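Local coordinates for protein aminoacyl-histidine dipeptidase (Vibrio alginolyticus, PDB 3MRU) that probably hydrolyses dipeptides, including aminoacyl-histidine substrates such as carnosine, as a zinc-binding metallopeptidase of the M20C family, at residues A[84-89]-A[113-118]; A[196-201]-A[357-362]; A[369-374]-A[429-434]. One frame throughout, in Å; residues are numbered along the deposited sequence.

Contact 1: residues A[84-89]-A[113-118]; sequences VPQKNE and GTTLGA
The peptide carbonyls of Q86 and G113 are the flat groups here, each met by atoms of the other segment. T115 N approaches the Q86 carbonyl almost head-on, 2.9 Å from Q86 O with a C=O...N angle of 165°, while T114 CA makes a CA-H...O contact of 3.4 Å with the same oxygen. N88 N sits above the plane of the G113 carbonyl, 59° out of it and 2.8 Å from G113 O, and K87 CA adds a second CA-H...O contact. The two N-H...O bonds flank K87 and T114, whose CA atoms are 4.3 Å apart, which makes them a non-hydrogen-bonded antiparallel pair in a single bridge. The CB of T115 points toward 84-89, and its CG2 lies 3.6 Å from Q86 CB. Its OG1 lies between the backbone N and carbonyl carbon (chi1 45°) and faces V84 O; a hydrogen bond is modelled there, but its length is too short to be trusted. Q86 bends at chi2, which carries its amide away from 113-118, and K87 NZ donates to Q86 OE1 at 2.7 Å. The segment 84-89 follows strand 75-80, and V84 packs on the zinc ligand H461. The segment 113-118 leads from strand 108-111 to helix 118-121, where G117, the N-cap residue, donates its N-H to E465.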
loop_
_atom_site.group_PDB
_atom_site.type_symbol
_atom_site.label_atom_id
_atom_site.label_comp_id
_atom_site.label_asym_id
_atom_site.label_seq_id
_atom_site.Cartn_x
_atom_site.Cartn_y
_atom_site.Cartn_z
ATOM N N VAL A 84 0.277 -12.376 10.648
ATOM C CA VAL A 84 -0.605 -11.351 11.202
ATOM C C VAL A 84 -1.630 -11.955 12.155
ATOM O O VAL A 84 -2.381 -12.851 11.758
ATOM C CB VAL A 84 -1.314 -10.568 10.051
ATOM C CG1 VAL A 84 -2.420 -9.647 10.580
ATOM C CG2 VAL A 84 -0.302 -9.796 9.213
ATOM N N PRO A 85 -1.663 -11.458 13.416
ATOM C CA PRO A 85 -2.543 -12.014 14.449
ATOM C C PRO A 85 -3.995 -11.561 14.329
ATOM O O PRO A 85 -4.308 -10.433 14.680
ATOM C CB PRO A 85 -1.926 -11.484 15.745
ATOM C CG PRO A 85 -1.276 -10.201 15.360
ATOM C CD PRO A 85 -0.845 -10.333 13.928
ATOM N N GLN A 86 -4.882 -12.410 13.826
ATOM C CA GLN A 86 -6.296 -12.069 13.864
ATOM C C GLN A 86 -7.113 -13.306 14.082
ATOM O O GLN A 86 -7.069 -14.244 13.293
ATOM C CB GLN A 86 -6.758 -11.364 12.593
ATOM C CG GLN A 86 -6.245 -9.937 12.408
ATOM C CD GLN A 86 -7.202 -8.891 12.934
ATOM O OE1 GLN A 86 -7.991 -9.143 13.856
ATOM N NE2 GLN A 86 -7.145 -7.703 12.345
ATOM N N LYS A 87 -7.909 -13.279 15.123
ATOM C CA LYS A 87 -8.674 -14.421 15.514
ATOM C C LYS A 87 -10.108 -14.158 15.212
ATOM O O LYS A 87 -10.533 -13.039 15.034
ATOM C CB LYS A 87 -8.543 -14.606 17.001
ATOM C CG LYS A 87 -8.755 -13.296 17.716
ATOM C CD LYS A 87 -9.192 -12.226 16.712
ATOM C CE LYS A 87 -9.218 -10.822 17.308
ATOM N NZ LYS A 87 -9.013 -9.782 16.258
ATOM N N ASN A 88 -10.856 -15.233 15.156
ATOM C CA ASN A 88 -12.274 -15.181 14.946
ATOM C C ASN A 88 -12.810 -14.722 16.289
ATOM O O ASN A 88 -12.249 -15.071 17.337
ATOM C CB ASN A 88 -12.731 -16.567 14.529
ATOM C CG ASN A 88 -13.992 -16.547 13.727
ATOM O OD1 ASN A 88 -14.276 -17.493 12.996
ATOM N ND2 ASN A 88 -14.773 -15.479 13.859
ATOM N N GLU A 89 -13.883 -13.937 16.259
ATOM C CA GLU A 89 -14.433 -13.325 17.465
ATOM C C GLU A 89 -15.322 -14.372 18.157
ATOM O O GLU A 89 -16.555 -14.285 18.070
ATOM C CB GLU A 89 -15.232 -12.045 17.154
ATOM C CG GLU A 89 -15.206 -11.553 15.681
ATOM C CD GLU A 89 -13.933 -10.798 15.272
ATOM O OE1 GLU A 89 -13.485 -9.888 16.018
ATOM O OE2 GLU A 89 -13.398 -11.101 14.174
ATOM N N GLY A 113 -10.802 -20.153 12.894
ATOM C CA GLY A 113 -10.891 -19.149 13.910
ATOM C C GLY A 113 -9.646 -18.297 13.929
ATOM O O GLY A 113 -9.417 -17.578 14.907
ATOM N N THR A 114 -8.837 -18.352 12.866
ATOM C CA THR A 114 -7.575 -17.595 12.869
ATOM C C THR A 114 -6.922 -17.341 11.488
ATOM O O THR A 114 -7.038 -18.163 10.583
ATOM C CB THR A 114 -6.552 -18.233 13.868
ATOM O OG1 THR A 114 -5.289 -17.576 13.753
ATOM C CG2 THR A 114 -6.368 -19.727 13.616
ATOM N N THR A 115 -6.237 -16.204 11.337
ATOM C CA THR A 115 -5.393 -15.970 10.166
ATOM C C THR A 115 -4.452 -17.146 9.992
ATOM O O THR A 115 -4.016 -17.713 10.987
ATOM C CB THR A 115 -4.494 -14.728 10.286
ATOM O OG1 THR A 115 -3.881 -14.702 11.572
ATOM C CG2 THR A 115 -5.260 -13.463 10.059
ATOM N N LEU A 116 -4.127 -17.484 8.736
ATOM C CA LEU A 116 -3.338 -18.665 8.421
ATOM C C LEU A 116 -1.874 -18.392 8.236
ATOM O O LEU A 116 -1.071 -19.287 8.396
ATOM C CB LEU A 116 -3.870 -19.358 7.179
ATOM C CG LEU A 116 -2.995 -20.383 6.451
ATOM C CD1 LEU A 116 -2.812 -21.684 7.212
ATOM C CD2 LEU A 116 -3.674 -20.657 5.164
ATOM N N GLY A 117 -1.509 -17.163 7.894
ATOM C CA GLY A 117 -0.091 -16.821 7.723
ATOM C C GLY A 117 0.481 -17.431 6.458
ATOM O O GLY A 117 1.697 -17.474 6.264
ATOM N N ALA A 118 -0.405 -17.902 5.586
ATOM C CA ALA A 118 0.014 -18.450 4.304
ATOM C C ALA A 118 0.924 -17.448 3.607
ATOM O O ALA A 118 1.635 -17.787 2.661
ATOM C CB ALA A 118 -1.195 -18.764 3.441
#

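Contact 2: residues A[196-201]-A[357-362]; sequences ITRDAI and TEENKV
The close-packed side of this contact brings R198 and the buried I196 against the buried T357 and V362. R198 reaches across to the chain reversal at 357-362 and gives the guanidinium NH2 to E358 O at 2.7 Å, with an N-H...O angle of 150°. The acceptor is slightly tilted from the guanidinium plane, whereas T357 CG2 lies in that plane at the edge, 3.4 Å from R198 NH1. A bend at chi3 swings the guanidinium so that NH2 meets E358 O, and its rotation is further fixed by NE bonding to Q314 O and, weakly, NH1 to V251 O. In I196, CG1 sits between the backbone N and the carbonyl carbon (chi1 69°), which places it 3.7 Å from K361 N and brings CD1 within 3.5 Å of V362 CG2. F316 of strand 315-316 touches both I196 and V362. One backbone bond spans the segments, I196 N to N360 O at 3.1 Å.

The solvent side is looser. E359 passes R198 obliquely, CG to R198 CD being 4.1 Å, and its carboxylate plane stands 90° to the guanidinium. With E359 OE2 6.1 Å from R198 NH2, no salt bridge forms; E359 OE2 instead accepts a weak bond from N360 ND2. The backbone torsions of E359 and N360, the latter with positive phi, are those of a type II turn. E358 N also bonds K361 O at 2.8 Å, consistent with a tight beta hairpin joining strands 346-358 and 361-370, whose second strand pairs antiparallel with strand 181-199 in the large mixed sheet.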
loop_
_atom_site.group_PDB
_atom_site.type_symbol
_atom_site.label_atom_id
_atom_site.label_comp_id
_atom_site.label_asym_id
_atom_site.label_seq_id
_atom_site.Cartn_x
_atom_site.Cartn_y
_atom_site.Cartn_z
ATOM N N ILE A 196 -5.397 30.324 12.564
ATOM C CA ILE A 196 -6.529 31.226 12.361
ATOM C C ILE A 196 -7.117 31.807 13.628
ATOM O O ILE A 196 -7.121 31.170 14.697
ATOM C CB ILE A 196 -7.691 30.598 11.525
ATOM C CG1 ILE A 196 -8.405 29.478 12.285
ATOM C CG2 ILE A 196 -7.181 30.096 10.185
ATOM C CD1 ILE A 196 -9.769 29.081 11.722
ATOM N N THR A 197 -7.614 33.035 13.457
ATOM C CA THR A 197 -8.373 33.776 14.472
ATOM C C THR A 197 -9.795 34.095 13.964
ATOM O O THR A 197 -10.036 34.164 12.747
ATOM C CB THR A 197 -7.652 35.078 14.864
ATOM O OG1 THR A 197 -7.462 35.883 13.691
ATOM C CG2 THR A 197 -6.304 34.755 15.498
ATOM N N ARG A 198 -10.723 34.294 14.895
ATOM C CA ARG A 198 -12.125 34.404 14.545
ATOM C C ARG A 198 -12.809 35.686 14.969
ATOM O O ARG A 198 -12.616 36.169 16.084
ATOM C CB ARG A 198 -12.877 33.231 15.124
ATOM C CG ARG A 198 -12.622 31.980 14.374
ATOM C CD ARG A 198 -13.288 30.862 15.056
ATOM N NE ARG A 198 -13.788 29.925 14.067
ATOM C CZ ARG A 198 -13.185 28.792 13.744
ATOM N NH1 ARG A 198 -13.736 28.007 12.834
ATOM N NH2 ARG A 198 -12.043 28.447 14.336
ATOM N N ASP A 199 -13.619 36.223 14.058
ATOM C CA ASP A 199 -14.469 37.381 14.319
ATOM C C ASP A 199 -15.919 36.956 14.256
ATOM O O ASP A 199 -16.281 36.102 13.443
ATOM C CB ASP A 199 -14.174 38.488 13.319
ATOM C CG ASP A 199 -12.752 39.005 13.446
ATOM O OD1 ASP A 199 -12.351 39.833 12.598
ATOM O OD2 ASP A 199 -12.026 38.591 14.394
ATOM N N ALA A 200 -16.737 37.539 15.129
ATOM C CA ALA A 200 -18.137 37.132 15.278
ATOM C C ALA A 200 -18.993 37.413 14.043
ATOM O O ALA A 200 -18.759 38.367 13.283
ATOM C CB ALA A 200 -18.768 37.759 16.528
ATOM N N ILE A 201 -19.974 36.535 13.874
ATOM C CA ILE A 201 -20.998 36.559 12.840
ATOM C C ILE A 201 -21.724 37.905 12.765
ATOM O O ILE A 201 -22.388 38.292 13.725
ATOM C CB ILE A 201 -22.055 35.474 13.166
ATOM C CG1 ILE A 201 -21.469 34.396 14.108
ATOM C CG2 ILE A 201 -22.675 34.906 11.888
ATOM C CD1 ILE A 201 -20.245 33.636 13.534
ATOM N N THR A 357 -11.246 21.575 10.813
ATOM C CA THR A 357 -11.193 22.892 11.410
ATOM C C THR A 357 -11.366 22.691 12.895
ATOM O O THR A 357 -11.952 21.700 13.309
ATOM C CB THR A 357 -12.369 23.732 10.884
ATOM O OG1 THR A 357 -12.206 23.918 9.472
ATOM C CG2 THR A 357 -12.465 25.090 11.580
ATOM N N GLU A 358 -10.847 23.609 13.697
ATOM C CA GLU A 358 -11.181 23.671 15.122
ATOM C C GLU A 358 -11.085 25.150 15.470
ATOM O O GLU A 358 -10.904 25.960 14.554
ATOM C CB GLU A 358 -10.196 22.841 15.953
ATOM C CG GLU A 358 -8.737 23.085 15.555
ATOM C CD GLU A 358 -7.768 22.774 16.687
ATOM O OE1 GLU A 358 -6.947 21.824 16.526
ATOM O OE2 GLU A 358 -7.821 23.486 17.729
ATOM N N GLU A 359 -11.217 25.536 16.745
ATOM C CA GLU A 359 -10.982 26.950 17.065
ATOM C C GLU A 359 -9.492 27.266 16.978
ATOM O O GLU A 359 -8.674 26.654 17.687
ATOM C CB GLU A 359 -11.592 27.410 18.401
ATOM C CG GLU A 359 -11.815 28.963 18.406
ATOM C CD GLU A 359 -11.851 29.645 19.805
ATOM O OE1 GLU A 359 -12.494 29.103 20.749
ATOM O OE2 GLU A 359 -11.239 30.741 19.951
ATOM N N ASN A 360 -9.148 28.187 16.075
ATOM C CA ASN A 360 -7.754 28.673 15.890
ATOM C C ASN A 360 -6.815 27.847 15.009
ATOM O O ASN A 360 -5.662 28.234 14.815
ATOM C CB ASN A 360 -7.073 28.958 17.235
ATOM C CG ASN A 360 -7.808 30.012 18.042
ATOM O OD1 ASN A 360 -7.838 31.193 17.663
ATOM N ND2 ASN A 360 -8.417 29.591 19.158
ATOM N N LYS A 361 -7.310 26.732 14.470
ATOM C CA LYS A 361 -6.495 25.845 13.657
ATOM C C LYS A 361 -7.330 25.153 12.592
ATOM O O LYS A 361 -8.343 24.510 12.879
ATOM C CB LYS A 361 -5.829 24.801 14.548
ATOM C CG LYS A 361 -4.551 24.156 14.037
ATOM C CD LYS A 361 -4.200 23.023 15.015
ATOM C CE LYS A 361 -2.883 22.343 14.697
ATOM N NZ LYS A 361 -1.742 23.278 14.943
ATOM N N VAL A 362 -6.886 25.319 11.353
ATOM C CA VAL A 362 -7.360 24.545 10.216
ATOM C C VAL A 362 -6.194 23.720 9.735
ATOM O O VAL A 362 -5.090 24.232 9.545
ATOM C CB VAL A 362 -7.793 25.434 9.065
ATOM C CG1 VAL A 362 -8.550 24.626 8.037
ATOM C CG2 VAL A 362 -8.661 26.533 9.579
#

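Contact 3: residues A[369-374]-A[429-434]; sequences RSLIDS and IMVIHA
The nearest CA pair is R369 and H433, 7.2 Å apart, between segments running 148° apart, and no hydrogen bond links the two. The H433 ring fills this separation. R369 CB lies 3.5 Å from H433 NE2, and R369 CD is equally near at 3.5 Å from H433 CD2. The aliphatic part of the arginine is thus set beside the NE2 and CD2 atoms of the imidazole. Farther out, one face of the guanidinium lies over H433 O, with R369 NH1 3.9 Å away; guanidinium and ring planes are inclined by 64°. The polar ends have other partners: R369 NE donates to S220 OG, and H433 NE2 bonds S349 OG on strand 346-358. H433 is the centre of an inverse gamma turn, closed by a weak A434 N to I432 O bond, directly after strand 430-432. That strand runs parallel to strand 181-199, with which strand 361-370 pairs antiparallel. Beyond the ring, L371 meets V431 through its terminal methyls, CD2 being 3.7 Å and CD1 4.0 Å from V431 CG1. V431 CG1 is trans to the backbone N (chi1 172°), which turns it to the leucine, while L371 CD2 also lies 4.1 Å from H433 ND1.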
loop_
_atom_site.group_PDB
_atom_site.type_symbol
_atom_site.label_atom_id
_atom_site.label_comp_id
_atom_site.label_asym_id
_atom_site.label_seq_id
_atom_site.Cartn_x
_atom_site.Cartn_y
_atom_site.Cartn_z
ATOM N N ARG A 369 2.143 10.127 -3.316
ATOM C CA ARG A 369 2.667 8.845 -3.752
ATOM C C ARG A 369 3.484 9.045 -5.005
ATOM O O ARG A 369 3.217 9.971 -5.784
ATOM C CB ARG A 369 1.535 7.926 -4.093
ATOM C CG ARG A 369 0.750 7.512 -2.942
ATOM C CD ARG A 369 -0.403 6.725 -3.469
ATOM N NE ARG A 369 -1.324 6.324 -2.416
ATOM C CZ ARG A 369 -1.002 5.515 -1.418
ATOM N NH1 ARG A 369 0.237 5.048 -1.316
ATOM N NH2 ARG A 369 -1.908 5.208 -0.508
ATOM N N SER A 370 4.468 8.168 -5.204
ATOM C CA SER A 370 5.297 8.195 -6.397
ATOM C C SER A 370 6.164 6.943 -6.529
ATOM O O SER A 370 6.564 6.351 -5.528
ATOM C CB SER A 370 6.103 9.490 -6.460
ATOM O OG SER A 370 6.891 9.479 -7.631
ATOM N N LEU A 371 6.477 6.587 -7.778
ATOM C CA LEU A 371 7.382 5.488 -8.086
ATOM C C LEU A 371 8.771 6.090 -8.095
ATOM O O LEU A 371 9.681 5.569 -7.447
ATOM C CB LEU A 371 7.089 4.865 -9.441
ATOM C CG LEU A 371 5.646 4.658 -9.894
ATOM C CD1 LEU A 371 5.645 4.162 -11.319
ATOM C CD2 LEU A 371 4.935 3.660 -9.013
ATOM N N ILE A 372 8.950 7.192 -8.821
ATOM C CA ILE A 372 10.234 7.895 -8.724
ATOM C C ILE A 372 10.243 8.765 -7.453
ATOM O O ILE A 372 9.411 9.659 -7.280
ATOM C CB ILE A 372 10.624 8.706 -10.006
ATOM C CG1 ILE A 372 10.597 7.808 -11.256
ATOM C CG2 ILE A 372 12.021 9.351 -9.825
ATOM C CD1 ILE A 372 11.626 6.669 -11.324
ATOM N N ASP A 373 11.174 8.480 -6.554
ATOM C CA ASP A 373 11.247 9.217 -5.309
ATOM C C ASP A 373 11.655 10.657 -5.566
ATOM O O ASP A 373 11.396 11.551 -4.749
ATOM C CB ASP A 373 12.208 8.533 -4.344
ATOM C CG ASP A 373 11.737 7.124 -3.951
ATOM O OD1 ASP A 373 10.494 6.880 -3.957
ATOM O OD2 ASP A 373 12.608 6.264 -3.645
ATOM N N SER A 374 12.281 10.876 -6.718
ATOM C CA SER A 374 12.631 12.207 -7.174
ATOM C C SER A 374 11.354 13.059 -7.404
ATOM O O SER A 374 11.279 14.236 -7.008
ATOM C CB SER A 374 13.473 12.059 -8.433
ATOM O OG SER A 374 13.691 13.300 -9.059
ATOM N N ILE A 429 1.741 -8.802 -15.553
ATOM C CA ILE A 429 2.790 -8.002 -14.895
ATOM C C ILE A 429 2.215 -6.638 -14.535
ATOM O O ILE A 429 1.461 -6.074 -15.316
ATOM C CB ILE A 429 4.030 -7.795 -15.794
ATOM C CG1 ILE A 429 4.766 -9.108 -16.015
ATOM C CG2 ILE A 429 5.022 -6.806 -15.176
ATOM C CD1 ILE A 429 5.782 -9.108 -17.148
ATOM N N MET A 430 2.570 -6.113 -13.356
ATOM C CA MET A 430 1.949 -4.886 -12.833
ATOM C C MET A 430 2.865 -3.892 -12.127
ATOM O O MET A 430 4.050 -4.153 -11.905
ATOM C CB MET A 430 0.821 -5.239 -11.884
ATOM C CG MET A 430 -0.417 -5.624 -12.590
ATOM S SD MET A 430 -1.796 -5.656 -11.456
ATOM C CE MET A 430 -2.521 -4.033 -11.755
ATOM N N VAL A 431 2.290 -2.736 -11.802
ATOM C CA VAL A 431 2.911 -1.730 -10.946
ATOM C C VAL A 431 1.797 -1.176 -10.071
ATOM O O VAL A 431 0.862 -0.571 -10.583
ATOM C CB VAL A 431 3.560 -0.582 -11.756
ATOM C CG1 VAL A 431 4.010 0.528 -10.842
ATOM C CG2 VAL A 431 4.749 -1.081 -12.498
ATOM N N ILE A 432 1.859 -1.414 -8.764
ATOM C CA ILE A 432 0.830 -0.855 -7.885
ATOM C C ILE A 432 1.257 0.482 -7.346
ATOM O O ILE A 432 2.423 0.702 -7.003
ATOM C CB ILE A 432 0.350 -1.763 -6.684
ATOM C CG1 ILE A 432 1.391 -2.802 -6.280
ATOM C CG2 ILE A 432 -0.992 -2.408 -6.989
ATOM C CD1 ILE A 432 2.589 -2.237 -5.547
ATOM N N HIS A 433 0.283 1.372 -7.269
ATOM C CA HIS A 433 0.525 2.685 -6.756
ATOM C C HIS A 433 0.337 2.549 -5.253
ATOM O O HIS A 433 -0.586 3.146 -4.673
ATOM C CB HIS A 433 -0.460 3.681 -7.375
ATOM C CG HIS A 433 0.102 5.055 -7.508
ATOM N ND1 HIS A 433 1.224 5.323 -8.258
ATOM C CD2 HIS A 433 -0.282 6.230 -6.964
ATOM C CE1 HIS A 433 1.508 6.608 -8.166
ATOM N NE2 HIS A 433 0.605 7.183 -7.394
ATOM N N ALA A 434 1.221 1.746 -4.640
ATOM C CA ALA A 434 1.145 1.402 -3.221
ATOM C C ALA A 434 2.497 0.925 -2.674
ATOM O O ALA A 434 3.454 0.724 -3.421
ATOM C CB ALA A 434 0.074 0.396 -2.945
#

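The contacts follow one another in series along the chain, contact 1 closing before contact 2 opens and contact 2 before contact 3, and none touches another. Contacts 1 and 2 have centres about 46 Å apart, while the centre of contact 3 is about 30 Å from that of contact 1 and about 38 Å from that of contact 2. Contact 1 is made by loops beside the zinc site. Contacts 2 and 3 belong to the same large mixed sheet and sit at opposite ends of strand 361-370: contact 2 at the distal hairpin, away from the annotated sites, contact 3 where this strand gives way to helix 373-389. The I432 side chain lies about 12 Å from a zinc ion, which places this end of the sheet nearer the zinc site than the hairpin end.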